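Local coordinates for uncharacterized protein (Corynebacterium diphtheriae, PDB 3LMM) that is of unknown function but is probably a transcriptional regulator, combining a Schlafen AlbA_2 region, a RecG C-terminal-like ATPase-type region and regions related to helix-turn-helix domains, at residues L235-E241 and W314-I320; L271-L275 and V301-M305; L331-G337 and P399-L405; P336-P340 and T392-I396. One frame throughout, in Å; residues are numbered along the deposited sequence.

How the contacts relate
Contacts 1, 3 and 4 lie along one mixed sheet, and contact 2 joins two helices packed on a face of it. Contact 1 starts the parallel pairing of strands 240-245 and 320-325; contact 3 pairs strands 330-336 and 400-406 further across, and the centres of contacts 1 and 3 are about 14 Å apart. Contact 4, whose centre is about 7 Å from that of contact 3, shares P336 and G337 with it and reaches edge strand 392-396. Contact 2 meets contact 1 where M305 SE comes within 4.2 Å of I240 CD1, and meets contact 3 through L275 and L331. The cobalt ion sits elsewhere, at D41, F42 and D90, beside a different sheet.

Contact 1 of 4, residues L235-E241 and W314-I320; sequences LDRTAIE and WNRSEPI
I240 and I320 form a parallel bridge, CA to CA 4.4 Å, held by a hydrogen bond from I320 N to A239 O at 2.8 Å and a second from E241 N to I320 O, 3.1 Å long. Strands 240-245 and 320-325 thus meet at their beginnings. On the face carrying both isoleucines, I240 sets its CG1 branch against I320 CB at 3.5 Å, and its CD1 meets the CG2 of I320, the two side chains crossing at a slant. P319 turns its ring to the other segment and lays CB and CG over T238 CG2. W314 turns its indole edge to A239, CH2 coming 3.5 Å from A239 CB, nearly in the ring plane; L235 CD1 meets CZ3 obliquely. The far end of the indole is fixed by a bond from NE1 to M309 O. R237 runs extended from CG to NE and spends its guanidinium on backbone carbonyls: NH1 donates to R316 O at 3.1 Å, and NE makes a weak bond to S317 O. The loop before strand 320-325 is therefore held by the backbone bridge, by apolar packing and by R237 on main-chain oxygens, R312 adding a weak bond to S317 O, with no acidic partner across the contact.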
loop_
_atom_site.group_PDB
_atom_site.type_symbol
_atom_site.label_atom_id
_atom_site.label_comp_id
_atom_site.label_asym_id
_atom_site.label_seq_id
_atom_site.Cartn_x
_atom_site.Cartn_y
_atom_site.Cartn_z
ATOM N N LEU A 235 -11.271 -4.729 24.531
ATOM C CA LEU A 235 -9.937 -5.085 24.992
ATOM C C LEU A 235 -9.676 -4.511 26.379
ATOM O O LEU A 235 -8.537 -4.234 26.754
ATOM C CB LEU A 235 -8.849 -4.614 24.007
ATOM C CG LEU A 235 -8.465 -3.131 23.994
ATOM C CD1 LEU A 235 -7.352 -2.892 22.998
ATOM C CD2 LEU A 235 -9.698 -2.312 23.662
ATOM N N ASP A 236 -10.752 -4.346 27.136
ATOM C CA ASP A 236 -10.689 -3.833 28.495
ATOM C C ASP A 236 -9.521 -2.884 28.746
ATOM O O ASP A 236 -8.772 -3.048 29.709
ATOM C CB ASP A 236 -10.621 -5.001 29.487
ATOM C CG ASP A 236 -11.700 -6.043 29.243
ATOM O OD1 ASP A 236 -11.406 -7.081 28.605
ATOM O OD2 ASP A 236 -12.851 -5.819 29.680
ATOM N N ARG A 237 -9.364 -1.902 27.865
ATOM C CA ARG A 237 -8.313 -0.901 28.004
ATOM C C ARG A 237 -8.370 0.099 26.868
ATOM O O ARG A 237 -8.926 -0.176 25.811
ATOM C CB ARG A 237 -6.927 -1.549 28.068
ATOM C CG ARG A 237 -6.129 -1.638 26.782
ATOM C CD ARG A 237 -4.663 -1.619 27.168
ATOM N NE ARG A 237 -3.704 -1.967 26.121
ATOM C CZ ARG A 237 -3.689 -3.124 25.463
ATOM N NH1 ARG A 237 -2.759 -3.347 24.537
ATOM N NH2 ARG A 237 -4.617 -4.049 25.710
ATOM N N THR A 238 -7.807 1.271 27.099
ATOM C CA THR A 238 -7.820 2.297 26.091
ATOM C C THR A 238 -6.809 1.994 25.016
ATOM O O THR A 238 -5.637 1.736 25.298
ATOM C CB THR A 238 -7.540 3.643 26.721
ATOM O OG1 THR A 238 -8.625 3.964 27.595
ATOM C CG2 THR A 238 -7.402 4.719 25.663
ATOM N N ALA A 239 -7.265 2.006 23.771
ATOM C CA ALA A 239 -6.375 1.718 22.656
ATOM C C ALA A 239 -5.801 3.002 22.101
ATOM O O ALA A 239 -4.631 3.062 21.725
ATOM C CB ALA A 239 -7.131 0.968 21.570
ATOM N N ILE A 240 -6.635 4.034 22.078
ATOM C CA ILE A 240 -6.229 5.323 21.544
ATOM C C ILE A 240 -7.042 6.412 22.229
ATOM O O ILE A 240 -8.199 6.197 22.586
ATOM C CB ILE A 240 -6.492 5.352 20.016
ATOM C CG1 ILE A 240 -5.925 6.602 19.391
ATOM C CG2 ILE A 240 -7.985 5.265 19.733
ATOM C CD1 ILE A 240 -5.749 6.469 17.921
ATOM N N GLU A 241 -6.441 7.574 22.444
ATOM C CA GLU A 241 -7.170 8.664 23.091
ATOM C C GLU A 241 -6.698 10.020 22.586
ATOM O O GLU A 241 -5.589 10.145 22.079
ATOM C CB GLU A 241 -7.003 8.572 24.608
ATOM C CG GLU A 241 -5.558 8.488 25.059
ATOM C CD GLU A 241 -5.413 8.434 26.568
ATOM O OE1 GLU A 241 -5.984 7.513 27.201
ATOM O OE2 GLU A 241 -4.713 9.310 27.124
ATOM N N TRP A 314 0.527 -2.871 20.044
ATOM C CA TRP A 314 -0.519 -3.759 20.552
ATOM C C TRP A 314 -0.109 -4.689 21.657
ATOM O O TRP A 314 -0.955 -5.303 22.314
ATOM C CB TRP A 314 -1.135 -4.589 19.427
ATOM C CG TRP A 314 -2.111 -3.812 18.649
ATOM C CD1 TRP A 314 -2.185 -3.722 17.295
ATOM C CD2 TRP A 314 -3.137 -2.959 19.164
ATOM N NE1 TRP A 314 -3.180 -2.857 16.929
ATOM C CE2 TRP A 314 -3.778 -2.366 18.060
ATOM C CE3 TRP A 314 -3.557 -2.614 20.453
ATOM C CZ2 TRP A 314 -4.845 -1.470 18.203
ATOM C CZ3 TRP A 314 -4.610 -1.723 20.598
ATOM C CH2 TRP A 314 -5.236 -1.150 19.480
ATOM N N ASN A 315 1.190 -4.823 21.859
ATOM C CA ASN A 315 1.661 -5.674 22.927
ATOM C C ASN A 315 1.982 -4.737 24.079
ATOM O O ASN A 315 2.151 -5.179 25.214
ATOM C CB ASN A 315 2.906 -6.450 22.504
ATOM C CG ASN A 315 3.473 -7.296 23.635
ATOM O OD1 ASN A 315 4.605 -7.088 24.063
ATOM N ND2 ASN A 315 2.681 -8.251 24.126
ATOM N N ARG A 316 2.052 -3.439 23.777
ATOM C CA ARG A 316 2.333 -2.440 24.795
ATOM C C ARG A 316 1.050 -1.947 25.436
ATOM O O ARG A 316 -0.023 -2.033 24.841
ATOM C CB ARG A 316 3.121 -1.270 24.211
ATOM C CG ARG A 316 4.624 -1.454 24.308
ATOM C CD ARG A 316 5.295 -1.039 23.011
ATOM N NE ARG A 316 6.404 -0.095 23.183
ATOM C CZ ARG A 316 6.373 0.950 24.007
ATOM N NH1 ARG A 316 5.303 1.200 24.759
ATOM N NH2 ARG A 316 7.409 1.763 24.060
ATOM N N SER A 317 1.157 -1.437 26.659
ATOM C CA SER A 317 -0.014 -0.960 27.383
ATOM C C SER A 317 -0.461 0.402 26.906
ATOM O O SER A 317 -1.570 0.568 26.388
ATOM C CB SER A 317 0.295 -0.896 28.875
ATOM O OG SER A 317 0.638 -2.178 29.379
ATOM N N GLU A 318 0.426 1.372 27.088
ATOM C CA GLU A 318 0.169 2.752 26.711
ATOM C C GLU A 318 -0.605 2.902 25.388
ATOM O O GLU A 318 -0.262 2.301 24.375
ATOM C CB GLU A 318 1.501 3.539 26.703
ATOM C CG GLU A 318 2.728 2.890 26.006
ATOM C CD GLU A 318 3.570 1.952 26.889
ATOM O OE1 GLU A 318 3.240 0.747 26.979
ATOM O OE2 GLU A 318 4.564 2.433 27.485
ATOM N N PRO A 319 -1.680 3.706 25.397
ATOM C CA PRO A 319 -2.513 3.934 24.214
ATOM C C PRO A 319 -1.856 4.823 23.178
ATOM O O PRO A 319 -0.878 5.513 23.459
ATOM C CB PRO A 319 -3.763 4.602 24.784
ATOM C CG PRO A 319 -3.724 4.259 26.254
ATOM C CD PRO A 319 -2.268 4.364 26.570
ATOM N N ILE A 320 -2.399 4.789 21.969
ATOM C CA ILE A 320 -1.904 5.635 20.906
ATOM C C ILE A 320 -2.241 7.014 21.449
ATOM O O ILE A 320 -3.403 7.297 21.762
ATOM C CB ILE A 320 -2.686 5.410 19.591
ATOM C CG1 ILE A 320 -2.502 3.964 19.110
ATOM C CG2 ILE A 320 -2.227 6.397 18.537
ATOM C CD1 ILE A 320 -3.399 3.565 17.938
#

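Contact 2 of 4, residues L271-L275 and V301-M305; sequences LEQAL and VREAM
E272 OE2 is the polar atom that reaches the other helix, yet it makes no hydrogen bond across the contact: it lies against the CG and CD methylenes of R302. With CG anti to the backbone N (chi1 -177°), R302 runs past the carboxylate, and the bend at chi3 leaves NE 4.7 Å from E272 OE2. The charges are opposite but not paired, and the carboxylate and guanidinium planes stand 61° apart. Away from this polar pair the packing is apolar. Helices 264-278 and 298-311 run roughly antiparallel here (151°), the local axes 11.3 Å apart at closest. M305, modelled as selenomethionine, bends at chi2 and chi3, which carries its CE methyl in between two leucines one turn apart: it meets L271 CB at 3.3 Å, approached at about a right angle, and L275 CD2 at 3.4 Å, tip to tip. L275 CD2 also faces V301 CG1, 3.6 Å away. L271 and L275 continue onto L242 of strand 240-245, so the pair of helices shares one hydrophobic layer with the sheet. Cohesion between the helices thus comes from the CE methyl and other apolar groups, while the E272-R302 attraction, through space alone, probably adds little directional grip.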
loop_
_atom_site.group_PDB
_atom_site.type_symbol
_atom_site.label_atom_id
_atom_site.label_comp_id
_atom_site.label_asym_id
_atom_site.label_seq_id
_atom_site.Cartn_x
_atom_site.Cartn_y
_atom_site.Cartn_z
ATOM N N LEU A 271 -12.960 7.959 18.412
ATOM C CA LEU A 271 -11.922 8.966 18.211
ATOM C C LEU A 271 -12.202 9.767 16.935
ATOM O O LEU A 271 -12.151 10.997 16.945
ATOM C CB LEU A 271 -10.554 8.293 18.120
ATOM C CG LEU A 271 -9.503 8.872 19.064
ATOM C CD1 LEU A 271 -9.265 10.314 18.713
ATOM C CD2 LEU A 271 -9.976 8.739 20.510
ATOM N N GLU A 272 -12.496 9.061 15.844
ATOM C CA GLU A 272 -12.812 9.703 14.569
ATOM C C GLU A 272 -13.953 10.706 14.742
ATOM O O GLU A 272 -13.892 11.821 14.235
ATOM C CB GLU A 272 -13.217 8.655 13.526
ATOM C CG GLU A 272 -12.076 7.778 13.025
ATOM C CD GLU A 272 -12.511 6.801 11.933
ATOM O OE1 GLU A 272 -13.451 6.010 12.176
ATOM O OE2 GLU A 272 -11.910 6.819 10.834
ATOM N N GLN A 273 -14.995 10.288 15.452
ATOM C CA GLN A 273 -16.153 11.130 15.713
ATOM C C GLN A 273 -15.741 12.453 16.324
ATOM O O GLN A 273 -15.985 13.519 15.759
ATOM C CB GLN A 273 -17.098 10.444 16.693
ATOM C CG GLN A 273 -17.855 9.260 16.153
ATOM C CD GLN A 273 -18.924 9.685 15.186
ATOM O OE1 GLN A 273 -18.787 9.517 13.974
ATOM N NE2 GLN A 273 -20.004 10.252 15.716
ATOM N N ALA A 274 -15.128 12.363 17.500
ATOM C CA ALA A 274 -14.678 13.533 18.244
ATOM C C ALA A 274 -13.630 14.314 17.476
ATOM O O ALA A 274 -13.524 15.526 17.619
ATOM C CB ALA A 274 -14.119 13.103 19.598
ATOM N N LEU A 275 -12.861 13.620 16.652
ATOM C CA LEU A 275 -11.828 14.276 15.882
ATOM C C LEU A 275 -12.448 15.151 14.796
ATOM O O LEU A 275 -11.912 16.203 14.457
ATOM C CB LEU A 275 -10.904 13.227 15.274
ATOM C CG LEU A 275 -9.456 13.660 15.101
ATOM C CD1 LEU A 275 -8.989 14.483 16.284
ATOM C CD2 LEU A 275 -8.614 12.429 14.938
ATOM N N VAL A 301 -6.186 12.745 8.024
ATOM C CA VAL A 301 -6.400 12.377 9.425
ATOM C C VAL A 301 -6.740 10.899 9.604
ATOM O O VAL A 301 -6.041 10.175 10.305
ATOM C CB VAL A 301 -7.531 13.202 10.063
ATOM C CG1 VAL A 301 -7.669 12.841 11.531
ATOM C CG2 VAL A 301 -7.240 14.671 9.910
ATOM N N ARG A 302 -7.822 10.455 8.980
ATOM C CA ARG A 302 -8.215 9.066 9.096
ATOM C C ARG A 302 -7.081 8.145 8.632
ATOM O O ARG A 302 -6.870 7.069 9.192
ATOM C CB ARG A 302 -9.488 8.824 8.284
ATOM C CG ARG A 302 -10.063 7.427 8.380
ATOM C CD ARG A 302 -11.394 7.347 7.646
ATOM N NE ARG A 302 -11.312 7.881 6.280
ATOM C CZ ARG A 302 -11.623 9.132 5.927
ATOM N NH1 ARG A 302 -12.045 9.999 6.843
ATOM N NH2 ARG A 302 -11.520 9.519 4.656
ATOM N N GLU A 303 -6.326 8.567 7.627
ATOM C CA GLU A 303 -5.242 7.721 7.148
ATOM C C GLU A 303 -4.210 7.534 8.253
ATOM O O GLU A 303 -3.757 6.419 8.495
ATOM C CB GLU A 303 -4.593 8.332 5.905
ATOM C CG GLU A 303 -3.886 7.309 5.008
ATOM C CD GLU A 303 -4.844 6.345 4.288
ATOM O OE1 GLU A 303 -5.721 6.819 3.526
ATOM O OE2 GLU A 303 -4.713 5.108 4.472
ATOM N N ALA A 304 -3.862 8.629 8.928
ATOM C CA ALA A 304 -2.891 8.617 10.029
ATOM C C ALA A 304 -3.401 7.781 11.200
ATOM O O ALA A 304 -2.625 7.131 11.894
ATOM C CB ALA A 304 -2.624 10.046 10.497
HETATM N N MSE A 305 -4.717 7.817 11.393
HETATM C CA MSE A 305 -5.394 7.093 12.461
HETATM C C MSE A 305 -5.343 5.596 12.237
HETATM O O MSE A 305 -4.814 4.850 13.056
HETATM C CB MSE A 305 -6.857 7.511 12.538
HETATM C CG MSE A 305 -7.086 8.939 12.991
HETATM SE SE MSE A 305 -6.817 9.200 14.893
HETATM C CE MSE A 305 -8.674 9.079 15.465
#

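Contact 3 of 4, residues L331-G337 and P399-L405; sequences LIVRSPG and PFVETTL
R334 has one face of its guanidinium covered by OE2 of E402, 3.2 Å above the plane and over its centre. The two side chains run alongside each other, and their flat ends are turned 76° apart. This is a salt bridge of charge only, NE to OE2 3.3 Å, with no N-H aimed at the oxygen. E402, its CG set between the backbone N and the carbonyl carbon (chi1 75°), reaches there by an extended chain. On the same face of the sheet, I332 CG2 packs beside T404 CG2 at 3.6 Å, and T404 turns its hydroxyl to T392 OG1. F400 tilts its ring toward P336, CE1 to CD 4.3 Å. The backbones form an antiparallel ladder: L331 with L405, V333 with T403 and S335 with V401 are hydrogen-bonded pairs, as in V333 N to T403 O at 2.8 Å. Beyond the strand end, G337 N still donates to P399 O at 3.0 Å; P399 follows a cis peptide. The opposite face, carrying L331, V333, S335, V401, T403 and L405, is partly covered by helix 298-311, with A308 under V333 and S335 and A300 under L405. Strand 320-325 flanks 330-336 on the side away from 400-406, and strand 392-396 flanks 400-406, so this pair, which falls in the RecG C-terminal-like region, lies inside the mixed sheet.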
loop_
_atom_site.group_PDB
_atom_site.type_symbol
_atom_site.label_atom_id
_atom_site.label_comp_id
_atom_site.label_asym_id
_atom_site.label_seq_id
_atom_site.Cartn_x
_atom_site.Cartn_y
_atom_site.Cartn_z
ATOM N N LEU A 331 -1.881 18.154 14.115
ATOM C CA LEU A 331 -2.284 16.947 14.810
ATOM C C LEU A 331 -1.115 15.994 14.914
ATOM O O LEU A 331 -0.490 15.651 13.912
ATOM C CB LEU A 331 -3.432 16.244 14.083
ATOM C CG LEU A 331 -3.706 14.784 14.500
ATOM C CD1 LEU A 331 -5.195 14.480 14.472
ATOM C CD2 LEU A 331 -2.968 13.853 13.580
ATOM N N ILE A 332 -0.817 15.559 16.129
ATOM C CA ILE A 332 0.288 14.642 16.326
ATOM C C ILE A 332 -0.262 13.290 16.737
ATOM O O ILE A 332 -1.207 13.203 17.523
ATOM C CB ILE A 332 1.227 15.149 17.407
ATOM C CG1 ILE A 332 1.369 16.664 17.299
ATOM C CG2 ILE A 332 2.581 14.519 17.228
ATOM C CD1 ILE A 332 2.167 17.268 18.403
ATOM N N VAL A 333 0.330 12.233 16.194
ATOM C CA VAL A 333 -0.098 10.876 16.515
ATOM C C VAL A 333 1.087 10.008 16.937
ATOM O O VAL A 333 1.820 9.488 16.095
ATOM C CB VAL A 333 -0.800 10.202 15.319
ATOM C CG1 VAL A 333 -1.121 8.751 15.653
ATOM C CG2 VAL A 333 -2.067 10.954 14.979
ATOM N N ARG A 334 1.253 9.858 18.250
ATOM C CA ARG A 334 2.321 9.054 18.827
ATOM C C ARG A 334 1.824 7.628 19.004
ATOM O O ARG A 334 0.808 7.406 19.658
ATOM C CB ARG A 334 2.717 9.607 20.193
ATOM C CG ARG A 334 3.474 10.918 20.169
ATOM C CD ARG A 334 3.266 11.683 21.472
ATOM N NE ARG A 334 4.178 12.815 21.604
ATOM C CZ ARG A 334 5.461 12.697 21.934
ATOM N NH1 ARG A 334 5.981 11.497 22.173
ATOM N NH2 ARG A 334 6.230 13.777 22.015
ATOM N N SER A 335 2.535 6.662 18.429
ATOM C CA SER A 335 2.144 5.259 18.557
ATOM C C SER A 335 3.210 4.384 19.208
ATOM O O SER A 335 4.381 4.415 18.824
ATOM C CB SER A 335 1.793 4.686 17.192
ATOM O OG SER A 335 0.620 5.281 16.689
ATOM N N PRO A 336 2.805 3.570 20.194
ATOM C CA PRO A 336 3.763 2.698 20.873
ATOM C C PRO A 336 4.459 1.737 19.913
ATOM O O PRO A 336 3.818 1.062 19.099
ATOM C CB PRO A 336 2.895 1.976 21.894
ATOM C CG PRO A 336 1.570 1.899 21.205
ATOM C CD PRO A 336 1.433 3.291 20.649
ATOM N N GLY A 337 5.783 1.680 20.014
ATOM C CA GLY A 337 6.563 0.801 19.159
ATOM C C GLY A 337 7.464 1.597 18.240
ATOM O O GLY A 337 7.359 2.820 18.173
ATOM N N PRO A 399 10.124 2.860 22.924
ATOM C CA PRO A 399 9.939 3.251 21.522
ATOM C C PRO A 399 8.566 3.828 21.188
ATOM O O PRO A 399 7.547 3.426 21.752
ATOM C CB PRO A 399 10.202 1.949 20.784
ATOM C CG PRO A 399 9.623 0.943 21.727
ATOM C CD PRO A 399 10.211 1.396 23.041
ATOM N N PHE A 400 8.549 4.758 20.239
ATOM C CA PHE A 400 7.322 5.418 19.798
ATOM C C PHE A 400 7.476 5.856 18.346
ATOM O O PHE A 400 8.584 6.095 17.873
ATOM C CB PHE A 400 7.065 6.649 20.657
ATOM C CG PHE A 400 6.134 6.413 21.812
ATOM C CD1 PHE A 400 4.765 6.324 21.604
ATOM C CD2 PHE A 400 6.614 6.350 23.117
ATOM C CE1 PHE A 400 3.888 6.186 22.680
ATOM C CE2 PHE A 400 5.742 6.210 24.201
ATOM C CZ PHE A 400 4.382 6.132 23.985
ATOM N N VAL A 401 6.367 5.965 17.631
ATOM C CA VAL A 401 6.425 6.407 16.244
ATOM C C VAL A 401 5.379 7.496 16.088
ATOM O O VAL A 401 4.182 7.212 16.064
ATOM C CB VAL A 401 6.082 5.274 15.267
ATOM C CG1 VAL A 401 6.237 5.762 13.841
ATOM C CG2 VAL A 401 6.964 4.082 15.523
ATOM N N GLU A 402 5.810 8.743 15.982
ATOM C CA GLU A 402 4.815 9.780 15.857
ATOM C C GLU A 402 4.720 10.370 14.465
ATOM O O GLU A 402 5.735 10.651 13.829
ATOM C CB GLU A 402 5.045 10.892 16.897
ATOM C CG GLU A 402 6.197 11.817 16.587
ATOM C CD GLU A 402 6.294 12.984 17.554
ATOM O OE1 GLU A 402 7.062 13.920 17.254
ATOM O OE2 GLU A 402 5.617 12.967 18.609
ATOM N N THR A 403 3.485 10.518 13.991
ATOM C CA THR A 403 3.210 11.106 12.693
ATOM C C THR A 403 2.647 12.482 12.997
ATOM O O THR A 403 1.784 12.628 13.861
ATOM C CB THR A 403 2.180 10.259 11.909
ATOM O OG1 THR A 403 2.732 8.967 11.596
ATOM C CG2 THR A 403 1.782 10.954 10.611
ATOM N N THR A 404 3.173 13.495 12.321
ATOM C CA THR A 404 2.731 14.873 12.556
ATOM C C THR A 404 2.162 15.487 11.276
ATOM O O THR A 404 2.813 15.504 10.224
ATOM C CB THR A 404 3.896 15.765 13.021
ATOM O OG1 THR A 404 5.074 14.957 13.147
ATOM C CG2 THR A 404 3.573 16.410 14.347
ATOM N N LEU A 405 0.944 16.004 11.382
ATOM C CA LEU A 405 0.256 16.643 10.271
ATOM C C LEU A 405 0.043 18.101 10.591
ATOM O O LEU A 405 -0.695 18.412 11.520
ATOM C CB LEU A 405 -1.110 15.998 10.049
ATOM C CG LEU A 405 -1.118 14.819 9.092
ATOM C CD1 LEU A 405 -0.098 13.810 9.537
ATOM C CD2 LEU A 405 -2.497 14.215 9.047
#

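Contact 4 of 4, residues P336-P340 and T392-I396; sequences PGGFP and TIEEI
F339 presents one ring face to E395 CB and its edge to the backbone carbonyl of I393, which lies near the ring plane with O 4.0 Å from CZ. The ring packs against the hairpin formed by edge strand 392-396 and strand 400-406, at the border of the mixed sheet; these strands fall in the RecG C-terminal-like region and form part of that sheet. The contact joins this edge to the loop that leaves strand 330-336. CZ of F339 also meets I393 CG1 at 4.1 Å, the two side chains crossing at a slant. With CG anti to its own carbonyl carbon (chi1 -61°), F339 runs roughly back along the strand, while E395 slides past it the other way, and the ring and carboxylate planes stand 73° apart. E395 is stretched from CA to its acid group, which carries OE1 over the loop backbone. The main chain of G338 lies beside the same carboxylate, its CA 3.9 Å from E395 CD, and G338 O is taken by R355 NH1. V401 of the neighbouring strand and V348 from a loop also touch the F339 side chain. The two segments grip each other in both directions: E395 of the strand holds the loop backbone, and F339 of the loop packs on the strand. The carboxylate sits at the surface, where solvent can probably screen its charge. In the single hydrogen bond of the contact, F339 N donates to E395 OE1 at 2.9 Å and meets it from 47° out of the carboxylate plane.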
loop_
_atom_site.group_PDB
_atom_site.type_symbol
_atom_site.label_atom_id
_atom_site.label_comp_id
_atom_site.label_asym_id
_atom_site.label_seq_id
_atom_site.Cartn_x
_atom_site.Cartn_y
_atom_site.Cartn_z
ATOM N N PRO A 336 2.805 3.570 20.194
ATOM C CA PRO A 336 3.763 2.698 20.873
ATOM C C PRO A 336 4.459 1.737 19.913
ATOM O O PRO A 336 3.818 1.062 19.099
ATOM C CB PRO A 336 2.895 1.976 21.894
ATOM C CG PRO A 336 1.570 1.899 21.205
ATOM C CD PRO A 336 1.433 3.291 20.649
ATOM N N GLY A 337 5.783 1.680 20.014
ATOM C CA GLY A 337 6.563 0.801 19.159
ATOM C C GLY A 337 7.464 1.597 18.240
ATOM O O GLY A 337 7.359 2.820 18.173
ATOM N N GLY A 338 8.351 0.906 17.532
ATOM C CA GLY A 338 9.252 1.582 16.620
ATOM C C GLY A 338 9.454 0.827 15.321
ATOM O O GLY A 338 9.068 -0.336 15.209
ATOM N N PHE A 339 10.058 1.493 14.340
ATOM C CA PHE A 339 10.331 0.896 13.031
ATOM C C PHE A 339 11.080 -0.422 13.164
ATOM O O PHE A 339 12.158 -0.466 13.770
ATOM C CB PHE A 339 11.195 1.837 12.193
ATOM C CG PHE A 339 10.565 3.158 11.924
ATOM C CD1 PHE A 339 11.353 4.264 11.630
ATOM C CD2 PHE A 339 9.190 3.303 11.949
ATOM C CE1 PHE A 339 10.777 5.498 11.371
ATOM C CE2 PHE A 339 8.606 4.528 11.691
ATOM C CZ PHE A 339 9.400 5.631 11.400
ATOM N N PRO A 340 10.539 -1.505 12.580
ATOM C CA PRO A 340 11.213 -2.807 12.667
ATOM C C PRO A 340 12.664 -2.749 12.171
ATOM O O PRO A 340 12.966 -2.029 11.220
ATOM C CB PRO A 340 10.326 -3.714 11.809
ATOM C CG PRO A 340 9.691 -2.761 10.839
ATOM C CD PRO A 340 9.352 -1.586 11.713
ATOM N N THR A 392 5.220 14.460 8.364
ATOM C CA THR A 392 6.483 13.893 8.803
ATOM C C THR A 392 6.237 12.771 9.796
ATOM O O THR A 392 5.457 12.903 10.747
ATOM C CB THR A 392 7.375 14.932 9.488
ATOM O OG1 THR A 392 6.776 15.350 10.727
ATOM C CG2 THR A 392 7.573 16.133 8.578
ATOM N N ILE A 393 6.918 11.658 9.563
ATOM C CA ILE A 393 6.794 10.498 10.427
ATOM C C ILE A 393 8.173 9.980 10.870
ATOM O O ILE A 393 8.882 9.357 10.092
ATOM C CB ILE A 393 5.939 9.389 9.716
ATOM C CG1 ILE A 393 6.209 8.031 10.342
ATOM C CG2 ILE A 393 6.220 9.360 8.225
ATOM C CD1 ILE A 393 5.336 6.955 9.751
ATOM N N GLU A 394 8.536 10.269 12.123
ATOM C CA GLU A 394 9.815 9.848 12.691
ATOM C C GLU A 394 9.652 9.030 13.980
ATOM O O GLU A 394 8.599 9.088 14.632
ATOM C CB GLU A 394 10.698 11.059 13.001
ATOM C CG GLU A 394 10.217 11.852 14.213
ATOM C CD GLU A 394 11.313 12.708 14.845
ATOM O OE1 GLU A 394 12.384 12.149 15.204
ATOM O OE2 GLU A 394 11.094 13.937 15.002
ATOM N N GLU A 395 10.705 8.282 14.338
ATOM C CA GLU A 395 10.730 7.439 15.541
ATOM C C GLU A 395 11.153 8.257 16.760
ATOM O O GLU A 395 12.137 8.995 16.733
ATOM C CB GLU A 395 11.695 6.256 15.357
ATOM C CG GLU A 395 11.586 5.198 16.468
ATOM C CD GLU A 395 12.362 3.901 16.182
ATOM O OE1 GLU A 395 12.138 3.282 15.123
ATOM O OE2 GLU A 395 13.195 3.490 17.023
ATOM N N ILE A 396 10.387 8.115 17.828
ATOM C CA ILE A 396 10.637 8.829 19.060
ATOM C C ILE A 396 11.075 7.875 20.155
ATOM O O ILE A 396 10.629 6.727 20.197
ATOM C CB ILE A 396 9.364 9.573 19.513
ATOM C CG1 ILE A 396 9.207 10.845 18.688
ATOM C CG2 ILE A 396 9.400 9.843 21.006
ATOM C CD1 ILE A 396 10.411 11.779 18.748
#